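Local coordinates for peptidase M16 inactive domain family protein (Pseudomonas fluorescens, PDB 3GWB), which belongs to the peptidase M16 family, carries its inactive domain, and is only tentatively assigned a hydrolase role, at residues Leu63-Ala68 / Ala126-Arg131; Gln77-Glu80 / Asp85-Asn88; Gly120-Pro125 / Ala186-Ala191. All coordinates share one frame; numbering follows the deposited sequence.

Contact 1 of 3, residues Leu63-Ala68 / Ala126-Arg131; sequences LNEGVA and ADSLAR
E65 and R131 form a two-nitrogen, end-on salt bridge in the alpha/beta M16 fold. It ties segment 63-68 to the start of helix 126-143. In the charged part, R131 NH1 reaches E65 OE1 at 3.0 Å and R131 NH2 reaches E65 OE2 at 2.9 Å. Both oxygens lie close to the guanidinium plane. The carboxylate is not coplanar with it: the two planes are 51° apart, and each nitrogen meets its oxygen from above the carboxylate plane. A bend at chi3 (79°) turns the otherwise extended R131 chain so that the end of the guanidinium faces E65.

S128, an uncharged donor, adds a hydrogen bond. Its OG donates to E65 OE1 over 3.0 Å, on the anti side. OE1 therefore accepts from both S128 OG and R131 NH1, which helps fix the rotation of the buried carboxylate. The apolar part of E65 lies against the same serine, with E65 CB 3.8 Å from S128 CB. V72 of helix 72-80 also touches E65.

A water completes the link. It donates to E65 O at 2.7 Å and to S128 OG at 3.1 Å.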
# COMPACT_ATOMS: atom_id res chain seq x y z
N LEU A 63 9.21 16.93 -1.34
CA LEU A 63 8.36 18.09 -1.07
C LEU A 63 7.95 18.25 0.39
O LEU A 63 8.19 19.29 0.99
CB LEU A 63 7.10 18.04 -1.94
CG LEU A 63 7.30 18.02 -3.46
CD1 LEU A 63 5.94 17.96 -4.15
CD2 LEU A 63 8.06 19.27 -3.91
N ASN A 64 7.35 17.21 0.95
CA ASN A 64 6.90 17.28 2.34
C ASN A 64 7.92 16.81 3.37
O ASN A 64 7.54 16.43 4.48
CB ASN A 64 5.59 16.49 2.51
CG ASN A 64 5.81 15.00 2.51
OD1 ASN A 64 6.74 14.50 1.88
ND2 ASN A 64 4.95 14.28 3.21
N GLU A 65 9.19 16.81 2.99
CA GLU A 65 10.26 16.41 3.90
C GLU A 65 10.75 17.60 4.73
O GLU A 65 11.54 17.42 5.65
CB GLU A 65 11.45 15.82 3.13
CG GLU A 65 11.23 14.42 2.62
CD GLU A 65 10.94 13.42 3.72
OE1 GLU A 65 11.61 13.47 4.79
OE2 GLU A 65 10.06 12.56 3.53
N GLY A 66 10.29 18.80 4.38
CA GLY A 66 10.70 19.97 5.12
C GLY A 66 10.43 21.32 4.48
O GLY A 66 10.47 21.46 3.26
N VAL A 67 10.14 22.31 5.32
CA VAL A 67 9.91 23.68 4.88
C VAL A 67 10.61 24.54 5.92
O VAL A 67 11.10 24.01 6.92
CB VAL A 67 8.41 24.04 4.82
CG1 VAL A 67 7.68 23.12 3.84
CG2 VAL A 67 7.79 23.96 6.20
N ALA A 68 10.67 25.84 5.68
CA ALA A 68 11.33 26.76 6.61
C ALA A 68 10.93 26.51 8.07
O ALA A 68 9.76 26.66 8.43
CB ALA A 68 11.02 28.21 6.22
N ALA A 126 19.04 17.85 3.99
CA ALA A 126 20.11 16.92 3.66
C ALA A 126 19.92 15.52 4.24
O ALA A 126 20.21 14.52 3.58
CB ALA A 126 21.45 17.50 4.12
N ASP A 127 19.42 15.44 5.47
CA ASP A 127 19.22 14.15 6.11
C ASP A 127 18.06 13.36 5.50
O ASP A 127 18.02 12.14 5.59
CB ASP A 127 19.01 14.34 7.61
CG ASP A 127 17.70 15.04 7.93
OD1 ASP A 127 17.36 16.03 7.25
OD2 ASP A 127 17.02 14.60 8.88
N SER A 128 17.12 14.07 4.88
CA SER A 128 15.98 13.41 4.24
C SER A 128 16.42 12.84 2.90
O SER A 128 16.04 11.74 2.53
CB SER A 128 14.82 14.39 4.03
OG SER A 128 14.24 14.77 5.26
N LEU A 129 17.23 13.61 2.16
CA LEU A 129 17.71 13.16 0.85
C LEU A 129 18.53 11.88 0.99
O LEU A 129 18.48 11.01 0.12
CB LEU A 129 18.57 14.25 0.21
CG LEU A 129 19.15 13.96 -1.18
CD1 LEU A 129 18.03 13.78 -2.19
CD2 LEU A 129 20.08 15.10 -1.60
N ALA A 130 19.29 11.77 2.07
CA ALA A 130 20.10 10.60 2.31
C ALA A 130 19.18 9.42 2.63
O ALA A 130 19.41 8.31 2.17
CB ALA A 130 21.06 10.86 3.47
N ARG A 131 18.14 9.69 3.41
CA ARG A 131 17.20 8.64 3.79
C ARG A 131 16.44 8.12 2.57
O ARG A 131 16.25 6.91 2.42
CB ARG A 131 16.20 9.17 4.81
CG ARG A 131 15.45 8.08 5.54
CD ARG A 131 14.28 8.63 6.35
NE ARG A 131 13.13 8.92 5.50
CZ ARG A 131 12.62 10.14 5.31
NH1 ARG A 131 13.16 11.20 5.90
NH2 ARG A 131 11.55 10.29 4.53
O HOH W 1 13.10 16.46 7.59

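Contact 2 of 3, residues Gln77-Glu80 / Asp85-Asn88; sequences QGFE and DFGN
A short helix-to-strand connection of the M16 fold holds this contact. Helix 72-80 ends, four residues follow, and strand 85-90 begins at the edge of the six-stranded mixed sheet.

Two phenylalanines carry the contact, F79 from the helix and F86 from the strand. It is wholly apolar. The F86 methylene does most of the touching: F86 CB lies 3.7 Å from F79 CE2 and 3.8 Å from F79 CD2. It also makes an off-centre CH-pi contact, with F86 CB 4.1 Å from the F79 ring centroid and 29° off the ring normal.

The rings are nearly parallel, with planes 6° apart. They are slid well past each other, with centroids 5.7 Å apart, and barely overlap. The first torsion of F86 (chi1 174°, CG opposite the backbone N) carries the end of its ring away from the helix, although the CB of F86 points toward it.

Helix 105-120 packs on both side chains, through L114 and F115 on F79 and through V118 on F86. L99 of strand 95-102 also touches F79. That strand pairs with 85-90 through backbone hydrogen bonds of D85 with R100 and of G87 with S98.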
# COMPACT_ATOMS: atom_id res chain seq x y z
N GLN A 77 2.48 16.14 11.27
CA GLN A 77 1.58 16.38 12.39
C GLN A 77 0.74 17.61 12.08
O GLN A 77 -0.42 17.70 12.48
CB GLN A 77 2.38 16.59 13.67
CG GLN A 77 3.32 15.44 13.99
CD GLN A 77 3.61 15.31 15.47
OE1 GLN A 77 3.96 16.29 16.14
NE2 GLN A 77 3.47 14.10 16.00
N GLY A 78 1.34 18.55 11.36
CA GLY A 78 0.63 19.75 10.99
C GLY A 78 -0.65 19.46 10.23
O GLY A 78 -1.70 20.01 10.54
N PHE A 79 -0.57 18.59 9.22
CA PHE A 79 -1.75 18.25 8.44
C PHE A 79 -2.71 17.43 9.30
O PHE A 79 -3.91 17.72 9.36
CB PHE A 79 -1.36 17.46 7.18
CG PHE A 79 -0.69 18.28 6.11
CD1 PHE A 79 -1.33 19.39 5.56
CD2 PHE A 79 0.56 17.92 5.61
CE1 PHE A 79 -0.73 20.14 4.53
CE2 PHE A 79 1.17 18.66 4.59
CZ PHE A 79 0.53 19.77 4.05
N GLU A 80 -2.19 16.42 9.98
CA GLU A 80 -3.01 15.56 10.83
C GLU A 80 -3.82 16.32 11.87
O GLU A 80 -5.00 16.02 12.10
CB GLU A 80 -2.14 14.52 11.55
CG GLU A 80 -1.78 13.30 10.73
CD GLU A 80 -0.83 12.37 11.47
OE1 GLU A 80 -1.17 11.95 12.60
OE2 GLU A 80 0.26 12.07 10.92
N ASP A 85 -5.20 15.45 4.77
CA ASP A 85 -4.25 14.46 4.29
C ASP A 85 -3.48 14.97 3.07
O ASP A 85 -4.06 15.54 2.16
CB ASP A 85 -4.96 13.15 3.94
CG ASP A 85 -3.99 12.08 3.45
OD1 ASP A 85 -3.94 11.84 2.22
OD2 ASP A 85 -3.27 11.49 4.29
N PHE A 86 -2.17 14.74 3.07
CA PHE A 86 -1.32 15.17 1.97
C PHE A 86 -1.01 13.97 1.10
O PHE A 86 -0.80 12.87 1.61
CB PHE A 86 -0.00 15.77 2.52
CG PHE A 86 1.01 16.12 1.46
CD1 PHE A 86 0.84 17.25 0.66
CD2 PHE A 86 2.12 15.30 1.24
CE1 PHE A 86 1.76 17.56 -0.34
CE2 PHE A 86 3.04 15.61 0.24
CZ PHE A 86 2.86 16.74 -0.55
N GLY A 87 -1.00 14.18 -0.21
CA GLY A 87 -0.70 13.09 -1.13
C GLY A 87 0.29 13.54 -2.19
O GLY A 87 0.33 14.72 -2.53
N ASN A 88 1.11 12.62 -2.69
CA ASN A 88 2.08 12.97 -3.73
C ASN A 88 2.46 11.74 -4.54
O ASN A 88 2.32 10.60 -4.08
CB ASN A 88 3.33 13.62 -3.12
CG ASN A 88 4.23 12.61 -2.41
OD1 ASN A 88 5.21 12.13 -2.97
ND2 ASN A 88 3.90 12.29 -1.16

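Contact 3 of 3, residues Gly120-Pro125 / Ala186-Ala191; sequences GKPTFP and AFHAKA
H188 presents one face of its imidazole to P122, whose CG overlaps it off-centre in a CH-pi contact. P122 CG is 3.8 Å from the ring centroid and 18° off the ring normal. P122 CD lies 3.5 Å from both CE1 and NE2 of H188, so the proline ring leans over that part of the imidazole. H188 leaves helix 181-191 with its ring swung to the far side from the backbone N (chi1 -176°), which carries it to the loop.

F124 makes the aromatic pair of this contact. Its edge is turned toward the imidazole face in an offset edge-to-face pair, with planes 74° apart and centroids separated by 5.9 Å. The leading atom is F124 CZ, 4.0 Å from H188 CB. P122 CB lies over one face of the F124 ring, so proline and phenylalanine pack together as they meet the histidine.

At the imidazole edge, G120 O approaches H188 CE1 at 3.5 Å. The polar end of the ring is held by a hydrogen bond from H188 NE2 to V119 O, at the end of helix 105-120.

The loop between helices 105-120 and 126-143 thus packs on helix 181-191. M62 and T59 of helix 55-62 touch F124 and H188, respectively.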
# COMPACT_ATOMS: atom_id res chain seq x y z
N GLY A 120 5.35 24.73 -2.77
CA GLY A 120 6.04 25.85 -3.38
C GLY A 120 7.40 26.26 -2.81
O GLY A 120 8.22 26.84 -3.52
N LYS A 121 7.64 25.97 -1.54
CA LYS A 121 8.92 26.34 -0.93
C LYS A 121 9.57 25.23 -0.12
O LYS A 121 9.88 25.40 1.06
CB LYS A 121 8.73 27.58 -0.05
CG LYS A 121 8.20 28.80 -0.80
CD LYS A 121 7.96 29.97 0.14
CE LYS A 121 7.45 31.21 -0.60
NZ LYS A 121 6.17 30.96 -1.33
N PRO A 122 9.77 24.06 -0.73
CA PRO A 122 10.40 22.96 0.01
C PRO A 122 11.87 23.31 0.30
O PRO A 122 12.51 24.02 -0.49
CB PRO A 122 10.26 21.78 -0.95
CG PRO A 122 10.37 22.45 -2.29
CD PRO A 122 9.48 23.66 -2.12
N THR A 123 12.40 22.82 1.41
CA THR A 123 13.79 23.09 1.79
C THR A 123 14.77 21.97 1.47
O THR A 123 15.99 22.16 1.59
CB THR A 123 13.90 23.42 3.29
OG1 THR A 123 13.33 22.34 4.05
CG2 THR A 123 13.19 24.72 3.61
N PHE A 124 14.26 20.81 1.08
CA PHE A 124 15.09 19.65 0.75
C PHE A 124 16.18 19.42 1.79
O PHE A 124 17.36 19.66 1.53
CB PHE A 124 15.73 19.84 -0.63
CG PHE A 124 14.75 20.13 -1.73
CD1 PHE A 124 13.87 19.15 -2.17
CD2 PHE A 124 14.70 21.39 -2.32
CE1 PHE A 124 12.95 19.42 -3.19
CE2 PHE A 124 13.78 21.67 -3.33
CZ PHE A 124 12.91 20.68 -3.77
N PRO A 125 15.80 18.95 2.99
CA PRO A 125 16.77 18.70 4.06
C PRO A 125 17.77 17.61 3.67
O PRO A 125 17.39 16.58 3.11
CB PRO A 125 15.90 18.27 5.24
CG PRO A 125 14.59 18.93 4.96
CD PRO A 125 14.43 18.74 3.47
N ALA A 186 16.99 23.25 -8.70
CA ALA A 186 16.85 23.73 -10.07
C ALA A 186 15.69 23.04 -10.78
O ALA A 186 14.96 23.69 -11.54
CB ALA A 186 18.15 23.49 -10.83
N PHE A 187 15.52 21.74 -10.57
CA PHE A 187 14.42 21.02 -11.20
C PHE A 187 13.09 21.56 -10.69
O PHE A 187 12.15 21.76 -11.47
CB PHE A 187 14.49 19.52 -10.91
CG PHE A 187 13.42 18.72 -11.60
CD1 PHE A 187 13.49 18.49 -12.97
CD2 PHE A 187 12.30 18.28 -10.90
CE1 PHE A 187 12.47 17.82 -13.63
CE2 PHE A 187 11.27 17.60 -11.56
CZ PHE A 187 11.35 17.38 -12.93
N HIS A 188 13.00 21.77 -9.39
CA HIS A 188 11.78 22.29 -8.77
C HIS A 188 11.39 23.68 -9.30
O HIS A 188 10.23 23.93 -9.59
CB HIS A 188 11.95 22.35 -7.25
CG HIS A 188 10.72 22.78 -6.51
ND1 HIS A 188 10.48 24.09 -6.17
CD2 HIS A 188 9.65 22.08 -6.08
CE1 HIS A 188 9.31 24.19 -5.57
NE2 HIS A 188 8.78 22.98 -5.51
N ALA A 189 12.38 24.56 -9.44
CA ALA A 189 12.13 25.92 -9.92
C ALA A 189 11.61 25.91 -11.36
O ALA A 189 10.86 26.79 -11.78
CB ALA A 189 13.40 26.75 -9.83
N LYS A 190 12.02 24.89 -12.11
CA LYS A 190 11.63 24.74 -13.50
C LYS A 190 10.33 23.95 -13.72
O LYS A 190 9.44 24.40 -14.43
CB LYS A 190 12.76 24.03 -14.26
CG LYS A 190 12.41 23.64 -15.69
CD LYS A 190 13.64 23.11 -16.45
CE LYS A 190 14.10 21.76 -15.93
NZ LYS A 190 13.06 20.71 -16.16
N ALA A 191 10.25 22.78 -13.09
CA ALA A 191 9.09 21.90 -13.26
C ALA A 191 7.89 22.18 -12.37
O ALA A 191 6.76 21.82 -12.71
CB ALA A 191 9.54 20.44 -13.10

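How the contacts relate
Contacts 1 and 3 are immediate neighbours, with centres about 11 Å apart. Their segments alternate along the chain, and a probable backbone hydrogen bond joins them, G66 O to T123 N at 3.0 Å. P125 CG also packs on E65 O at 3.5 Å. L63 of contact 1 touches H188 of contact 3. Contact 2 is nested within the chain loop closed by contact 1. It meets contact 1 where N64 CB packs against F86 CE2 at 3.5 Å. Contacts 2 and 3 do not touch: their nearest atoms are about 8 Å apart. Helix 105-120 links all three, since its side chains reach contacts 1 and 2 and its end enters contact 3.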